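PDB 1NFG: D-hydantoinase, which probably catalyses the stereospecific hydrolysis of the cyclic amide bond of D-hydantoin derivatives, using two zinc ions per subunit. Local coordinates for residues A[58-63]-A[71-76]; A[78-83]-A[338-343]. One frame throughout, in Å; residues are numbered along the deposited sequence.

How the contacts relate
Both contacts use helix 73-82 of the amidohydrolase TIM barrel. Contact 1 lies at its start and contact 2 at its end; their centres are about 12 Å apart. They come in series along the chain: contact 1 is local, while contact 2 brings in residues 338-343 from 255 positions further on. The helix lies in sequence between strands 48-58 and 85-93, which pair in parallel. Contact 1 holds the loop after strand 48-58, with the zinc ligand H59, against the helix start. Contact 2 sets the approach to helix 343-352 beside the helix end. The two meet through V340, whose CG2 is 4.1 Å from T58 CG2 and whose CG1 is 4.0 Å from A76 O.

Contact 1: A[58-63]-A[71-76]; sequences THVETV and DTFATA. With ZN (zinc ion), chain E.
V60 and E61 reach F73 through two different torsions. In V60, CG1 stands anti to the backbone N (chi1 172°), which sends this methyl to the helix. In E61 the chain runs on extended past CG (chi2 176°), and its carboxylate arrives at the first turn. The setting is the TIM barrel of the amidohydrolases: the loop after strand 48-58 packs on the start of helix 73-82.

V60 CG1 lies over one face of the F73 ring, 4.2 Å from the ring centroid and offset toward the rim. This is a CH-pi contact. The same methyl touches A76 CB, one turn further along the helix. M110 and A111 of helix 100-111 also pack on F73.

The one hydrogen bond between the segments joins F73 N to E61 OE2, at 2.8 Å. The N-H meets the oxygen from above the carboxylate plane, 36° out of it. E61 OE2 also comes up to T72 CB, and the two side chains cross obliquely. E61 thus ties the loop to the first backbone N-H of the helix.

The helix start has its own capping box. T72 N donates to T75 OG1 at 2.6 Å, and T75 N donates to T72 OG1 at 3.2 Å. A weak bond from A74 N also reaches T72 OG1. D71, just before the cap, is anchored outside the segments: OD2 bonds N408 and H314, and OD1 bonds A409 N.

H59 precedes V60. Its NE2 binds the zinc ion at 2.3 Å, alongside H57, D313 and the carbamate of K148.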
ATOM      1  N   THR A  58      25.550   5.268 -19.813  1.00 21.97           N
ATOM      2  CA  THR A  58      25.928   6.230 -20.842  1.00 23.11           C
ATOM      3  C   THR A  58      25.662   5.735 -22.257  1.00 24.48           C
ATOM      4  O   THR A  58      25.618   4.529 -22.522  1.00 23.93           O
ATOM      5  CB  THR A  58      27.431   6.598 -20.773  1.00 22.66           C
ATOM      6  OG1 THR A  58      28.225   5.408 -20.900  1.00 24.48           O
ATOM      7  CG2 THR A  58      27.756   7.286 -19.471  1.00 22.70           C
ATOM      8  N   HIS A  59      25.484   6.695 -23.156  1.00 26.97           N
ATOM      9  CA  HIS A  59      25.266   6.439 -24.575  1.00 28.78           C
ATOM     10  C   HIS A  59      26.231   7.411 -25.238  1.00 30.47           C
ATOM     11  O   HIS A  59      25.840   8.326 -25.963  1.00 30.73           O
ATOM     12  CB  HIS A  59      23.823   6.753 -24.958  1.00 29.49           C
ATOM     13  CG  HIS A  59      22.814   5.928 -24.220  1.00 29.65           C
ATOM     14  ND1 HIS A  59      22.786   4.552 -24.288  1.00 28.76           N
ATOM     15  CD2 HIS A  59      21.802   6.285 -23.393  1.00 29.56           C
ATOM     16  CE1 HIS A  59      21.800   4.096 -23.535  1.00 29.47           C
ATOM     17  NE2 HIS A  59      21.189   5.126 -22.981  1.00 31.28           N
ATOM     18  N   VAL A  60      27.505   7.197 -24.930  1.00 32.34           N
ATOM     19  CA  VAL A  60      28.617   8.003 -25.406  1.00 34.79           C
ATOM     20  C   VAL A  60      28.644   8.286 -26.915  1.00 36.05           C
ATOM     21  O   VAL A  60      28.872   9.424 -27.330  1.00 34.05           O
ATOM     22  CB  VAL A  60      29.931   7.337 -24.960  1.00 35.12           C
ATOM     23  CG1 VAL A  60      31.097   8.024 -25.577  1.00 38.14           C
ATOM     24  CG2 VAL A  60      30.041   7.401 -23.447  1.00 35.99           C
ATOM     25  N   GLU A  61      28.415   7.255 -27.727  1.00 38.31           N
ATOM     26  CA  GLU A  61      28.407   7.392 -29.184  1.00 40.74           C
ATOM     27  C   GLU A  61      27.205   6.633 -29.737  1.00 42.36           C
ATOM     28  O   GLU A  61      27.095   5.419 -29.577  1.00 40.93           O
ATOM     29  CB  GLU A  61      29.693   6.822 -29.776  1.00 41.55           C
ATOM     30  CG  GLU A  61      30.210   7.587 -30.975  1.00 43.13           C
ATOM     31  CD  GLU A  61      31.529   7.037 -31.472  1.00 45.16           C
ATOM     32  OE1 GLU A  61      31.513   6.015 -32.181  1.00 47.82           O
ATOM     33  OE2 GLU A  61      32.584   7.616 -31.143  1.00 45.91           O
ATOM     34  N   THR A  62      26.314   7.350 -30.407  1.00 46.31           N
ATOM     35  CA  THR A  62      25.105   6.738 -30.933  1.00 50.98           C
ATOM     36  C   THR A  62      24.698   7.221 -32.316  1.00 54.12           C
ATOM     37  O   THR A  62      25.096   8.303 -32.754  1.00 54.82           O
ATOM     38  CB  THR A  62      23.934   6.987 -29.945  1.00 50.64           C
ATOM     39  OG1 THR A  62      23.948   5.974 -28.936  1.00 51.96           O
ATOM     40  CG2 THR A  62      22.590   6.990 -30.650  1.00 51.83           C
ATOM     41  N   VAL A  63      23.905   6.397 -32.996  1.00 58.11           N
ATOM     42  CA  VAL A  63      23.374   6.717 -34.320  1.00 62.80           C
ATOM     43  C   VAL A  63      21.857   6.472 -34.293  1.00 66.17           C
ATOM     44  O   VAL A  63      21.405   5.324 -34.267  1.00 66.11           O
ATOM     45  CB  VAL A  63      24.017   5.837 -35.427  1.00 61.36           C
ATOM     46  CG1 VAL A  63      23.387   6.159 -36.774  1.00 60.86           C
ATOM     47  CG2 VAL A  63      25.518   6.079 -35.481  1.00 60.60           C
ATOM     48  N   ASP A  71      28.484  13.793 -29.597  1.00 35.50           N
ATOM     49  CA  ASP A  71      29.638  13.251 -28.895  1.00 33.95           C
ATOM     50  C   ASP A  71      30.057  11.911 -29.455  1.00 32.83           C
ATOM     51  O   ASP A  71      29.248  11.176 -30.017  1.00 32.42           O
ATOM     52  CB  ASP A  71      29.352  13.067 -27.397  1.00 34.43           C
ATOM     53  CG  ASP A  71      29.716  14.282 -26.576  1.00 34.97           C
ATOM     54  OD1 ASP A  71      30.663  15.002 -26.957  1.00 36.16           O
ATOM     55  OD2 ASP A  71      29.064  14.508 -25.537  1.00 36.25           O
ATOM     56  N   THR A  72      31.337  11.604 -29.287  1.00 31.90           N
ATOM     57  CA  THR A  72      31.906  10.337 -29.721  1.00 30.29           C
ATOM     58  C   THR A  72      32.495   9.731 -28.460  1.00 28.74           C
ATOM     59  O   THR A  72      32.506  10.369 -27.410  1.00 28.58           O
ATOM     60  CB  THR A  72      33.043  10.534 -30.746  1.00 30.36           C
ATOM     61  OG1 THR A  72      34.077  11.342 -30.166  1.00 31.47           O
ATOM     62  CG2 THR A  72      32.516  11.205 -32.003  1.00 28.16           C
ATOM     63  N   PHE A  73      32.987   8.507 -28.555  1.00 27.62           N
ATOM     64  CA  PHE A  73      33.582   7.864 -27.401  1.00 27.84           C
ATOM     65  C   PHE A  73      34.733   8.715 -26.853  1.00 29.46           C
ATOM     66  O   PHE A  73      35.002   8.714 -25.654  1.00 30.81           O
ATOM     67  CB  PHE A  73      34.082   6.482 -27.794  1.00 26.67           C
ATOM     68  CG  PHE A  73      33.622   5.395 -26.883  1.00 27.34           C
ATOM     69  CD1 PHE A  73      34.221   5.207 -25.642  1.00 28.44           C
ATOM     70  CD2 PHE A  73      32.589   4.546 -27.265  1.00 26.14           C
ATOM     71  CE1 PHE A  73      33.797   4.181 -24.793  1.00 28.55           C
ATOM     72  CE2 PHE A  73      32.157   3.522 -26.430  1.00 26.01           C
ATOM     73  CZ  PHE A  73      32.760   3.336 -25.192  1.00 28.15           C
ATOM     74  N   ALA A  74      35.397   9.456 -27.737  1.00 30.05           N
ATOM     75  CA  ALA A  74      36.520  10.301 -27.348  1.00 29.21           C
ATOM     76  C   ALA A  74      36.102  11.607 -26.680  1.00 29.59           C
ATOM     77  O   ALA A  74      36.622  11.955 -25.624  1.00 31.24           O
ATOM     78  CB  ALA A  74      37.381  10.598 -28.557  1.00 28.57           C
ATOM     79  N   THR A  75      35.179  12.337 -27.297  1.00 28.82           N
ATOM     80  CA  THR A  75      34.722  13.605 -26.738  1.00 28.71           C
ATOM     81  C   THR A  75      33.988  13.436 -25.414  1.00 28.44           C
ATOM     82  O   THR A  75      34.076  14.291 -24.535  1.00 29.69           O
ATOM     83  CB  THR A  75      33.770  14.344 -27.700  1.00 29.38           C
ATOM     84  OG1 THR A  75      32.705  13.464 -28.088  1.00 30.60           O
ATOM     85  CG2 THR A  75      34.513  14.822 -28.925  1.00 28.17           C
ATOM     86  N   ALA A  76      33.255  12.338 -25.271  1.00 27.09           N
ATOM     87  CA  ALA A  76      32.504  12.101 -24.043  1.00 26.09           C
ATOM     88  C   ALA A  76      33.406  11.720 -22.874  1.00 25.13           C
ATOM     89  O   ALA A  76      33.324  12.330 -21.805  1.00 24.34           O
ATOM     90  CB  ALA A  76      31.448  11.014 -24.270  1.00 25.45           C
TER
HETATM   91 ZN    ZN E 501      19.329   5.178 -21.580  1.00 21.03          ZN

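Contact 2: A[78-83]-A[338-343]; sequences VAAACG and PGVEER
A79 and A80 of helix 73-82 meet V340 through apolar contacts. V340 CG2 stands anti to the backbone N and lies 3.9 Å from A80 CB. V340 CG1 takes the position between the backbone N and the carbonyl carbon (chi1 75°) and lies 4.3 Å from A79 CB. V340 therefore presents a different methyl to each alanine. It also touches I88 of strand 85-93 and D55 and T58 of strand 48-58, so it sits between the helix and the barrel strands.

E341 lies alongside the last turn of the helix and adds to the packing. Its side chain is extended and runs past A79 to the region of C82. OE1 comes beside A79 CB, while OE2 is 4.1 Å from C82 CB. The carboxylate takes its hydrogen bonds elsewhere; OE1, for one, accepts from H407 N.

In the TIM barrel of this metallo-dependent hydrolase, helix 73-82 is followed by strand 85-93. Residues 338-343 lead into helix 343-352. The two backbones come closest at G83 and E341, with their CA atoms 4.3 Å apart. G83 has no side chain, and its CA makes a C-H...O contact of 3.2 Å with E341 O.

No direct hydrogen bond joins the segments, but two waters lie between them, within hydrogen-bonding distance of carbonyls on both sides. G83 O is near both waters. Water 1 lies 2.8 Å from G83 O and 3.1 Å from V340 O. Water 2 lies between G83 O and E341 O, with E341 O at 2.8 Å. Not all of these bonds can be made at once, since the acceptors around each water outnumber its protons.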
ATOM      1  N   VAL A  78      36.388  12.346 -22.376  1.00 19.63           N
ATOM      2  CA  VAL A  78      37.209  13.459 -21.930  1.00 21.15           C
ATOM      3  C   VAL A  78      36.381  14.307 -20.975  1.00 22.08           C
ATOM      4  O   VAL A  78      36.874  14.735 -19.928  1.00 23.07           O
ATOM      5  CB  VAL A  78      37.704  14.329 -23.122  1.00 21.82           C
ATOM      6  CG1 VAL A  78      38.291  15.654 -22.618  1.00 18.22           C
ATOM      7  CG2 VAL A  78      38.767  13.565 -23.900  1.00 20.12           C
ATOM      8  N   ALA A  79      35.121  14.543 -21.334  1.00 21.92           N
ATOM      9  CA  ALA A  79      34.224  15.330 -20.493  1.00 21.78           C
ATOM     10  C   ALA A  79      34.017  14.584 -19.174  1.00 22.36           C
ATOM     11  O   ALA A  79      34.008  15.182 -18.095  1.00 21.77           O
ATOM     12  CB  ALA A  79      32.893  15.539 -21.196  1.00 20.66           C
ATOM     13  N   ALA A  80      33.868  13.268 -19.267  1.00 21.95           N
ATOM     14  CA  ALA A  80      33.675  12.450 -18.084  1.00 22.91           C
ATOM     15  C   ALA A  80      34.829  12.674 -17.105  1.00 24.31           C
ATOM     16  O   ALA A  80      34.609  12.907 -15.913  1.00 26.24           O
ATOM     17  CB  ALA A  80      33.592  10.979 -18.474  1.00 20.88           C
ATOM     18  N   ALA A  81      36.055  12.611 -17.612  1.00 23.83           N
ATOM     19  CA  ALA A  81      37.238  12.793 -16.780  1.00 22.75           C
ATOM     20  C   ALA A  81      37.235  14.157 -16.115  1.00 22.35           C
ATOM     21  O   ALA A  81      37.491  14.274 -14.918  1.00 20.45           O
ATOM     22  CB  ALA A  81      38.496  12.630 -17.619  1.00 23.12           C
ATOM     23  N   CYS A  82      36.948  15.190 -16.895  1.00 22.57           N
ATOM     24  CA  CYS A  82      36.921  16.540 -16.363  1.00 23.88           C
ATOM     25  C   CYS A  82      35.824  16.686 -15.321  1.00 25.35           C
ATOM     26  O   CYS A  82      35.814  17.648 -14.552  1.00 27.12           O
ATOM     27  CB  CYS A  82      36.705  17.550 -17.492  1.00 23.98           C
ATOM     28  SG  CYS A  82      38.121  17.718 -18.608  1.00 26.40           S
ATOM     29  N   GLY A  83      34.901  15.728 -15.302  1.00 25.13           N
ATOM     30  CA  GLY A  83      33.806  15.770 -14.354  1.00 23.32           C
ATOM     31  C   GLY A  83      34.032  14.875 -13.152  1.00 23.46           C
ATOM     32  O   GLY A  83      33.156  14.740 -12.292  1.00 24.16           O
ATOM     33  N   PRO A 338      22.466  15.592 -22.325  1.00 24.72           N
ATOM     34  CA  PRO A 338      23.832  15.373 -21.846  1.00 25.52           C
ATOM     35  C   PRO A 338      23.996  15.573 -20.340  1.00 25.96           C
ATOM     36  O   PRO A 338      23.216  16.286 -19.709  1.00 25.85           O
ATOM     37  CB  PRO A 338      24.626  16.399 -22.641  1.00 25.37           C
ATOM     38  CG  PRO A 338      23.687  17.572 -22.641  1.00 24.78           C
ATOM     39  CD  PRO A 338      22.337  16.925 -22.945  1.00 25.19           C
ATOM     40  N   GLY A 339      25.023  14.948 -19.772  1.00 25.80           N
ATOM     41  CA  GLY A 339      25.272  15.099 -18.352  1.00 25.13           C
ATOM     42  C   GLY A 339      26.391  14.262 -17.757  1.00 24.63           C
ATOM     43  O   GLY A 339      26.598  14.309 -16.550  1.00 26.29           O
ATOM     44  N   VAL A 340      27.123  13.508 -18.570  1.00 23.67           N
ATOM     45  CA  VAL A 340      28.193  12.669 -18.030  1.00 21.94           C
ATOM     46  C   VAL A 340      29.224  13.477 -17.244  1.00 22.27           C
ATOM     47  O   VAL A 340      29.798  12.981 -16.273  1.00 22.04           O
ATOM     48  CB  VAL A 340      28.925  11.865 -19.146  1.00 20.10           C
ATOM     49  CG1 VAL A 340      29.839  12.778 -19.950  1.00 17.39           C
ATOM     50  CG2 VAL A 340      29.706  10.713 -18.530  1.00 15.58           C
ATOM     51  N   GLU A 341      29.442  14.725 -17.647  1.00 22.26           N
ATOM     52  CA  GLU A 341      30.421  15.565 -16.969  1.00 23.85           C
ATOM     53  C   GLU A 341      29.903  16.201 -15.685  1.00 23.85           C
ATOM     54  O   GLU A 341      30.612  16.248 -14.682  1.00 23.81           O
ATOM     55  CB  GLU A 341      30.921  16.678 -17.895  1.00 24.21           C
ATOM     56  CG  GLU A 341      32.210  17.331 -17.390  1.00 27.27           C
ATOM     57  CD  GLU A 341      32.726  18.434 -18.294  1.00 29.59           C
ATOM     58  OE1 GLU A 341      32.715  18.258 -19.532  1.00 30.72           O
ATOM     59  OE2 GLU A 341      33.154  19.480 -17.761  1.00 31.98           O
ATOM     60  N   GLU A 342      28.667  16.684 -15.721  1.00 23.38           N
ATOM     61  CA  GLU A 342      28.067  17.344 -14.573  1.00 23.03           C
ATOM     62  C   GLU A 342      27.593  16.420 -13.456  1.00 23.29           C
ATOM     63  O   GLU A 342      27.411  16.870 -12.322  1.00 23.21           O
ATOM     64  CB  GLU A 342      26.887  18.208 -15.029  1.00 22.44           C
ATOM     65  CG  GLU A 342      27.243  19.246 -16.081  1.00 22.11           C
ATOM     66  CD  GLU A 342      27.054  18.750 -17.508  1.00 21.94           C
ATOM     67  OE1 GLU A 342      27.357  17.570 -17.792  1.00 20.59           O
ATOM     68  OE2 GLU A 342      26.614  19.557 -18.355  1.00 22.00           O
ATOM     69  N   ARG A 343      27.421  15.136 -13.762  1.00 22.78           N
ATOM     70  CA  ARG A 343      26.913  14.182 -12.779  1.00 23.05           C
ATOM     71  C   ARG A 343      27.395  14.357 -11.339  1.00 23.60           C
ATOM     72  O   ARG A 343      26.592  14.653 -10.457  1.00 24.06           O
ATOM     73  CB  ARG A 343      27.169  12.734 -13.221  1.00 21.59           C
ATOM     74  CG  ARG A 343      26.457  11.712 -12.318  1.00 21.12           C
ATOM     75  CD  ARG A 343      26.683  10.262 -12.734  1.00 17.90           C
ATOM     76  NE  ARG A 343      28.096   9.897 -12.729  1.00 19.83           N
ATOM     77  CZ  ARG A 343      28.604   8.878 -12.045  1.00 21.07           C
ATOM     78  NH1 ARG A 343      27.811   8.115 -11.303  1.00 22.48           N
ATOM     79  NH2 ARG A 343      29.905   8.619 -12.100  1.00 20.58           N
TER
HETATM   80  O   HOH W   1      30.917  13.387 -13.367  1.00 10.69           O
HETATM   81  O   HOH W   2      31.109  16.581 -11.997  1.00 23.16           O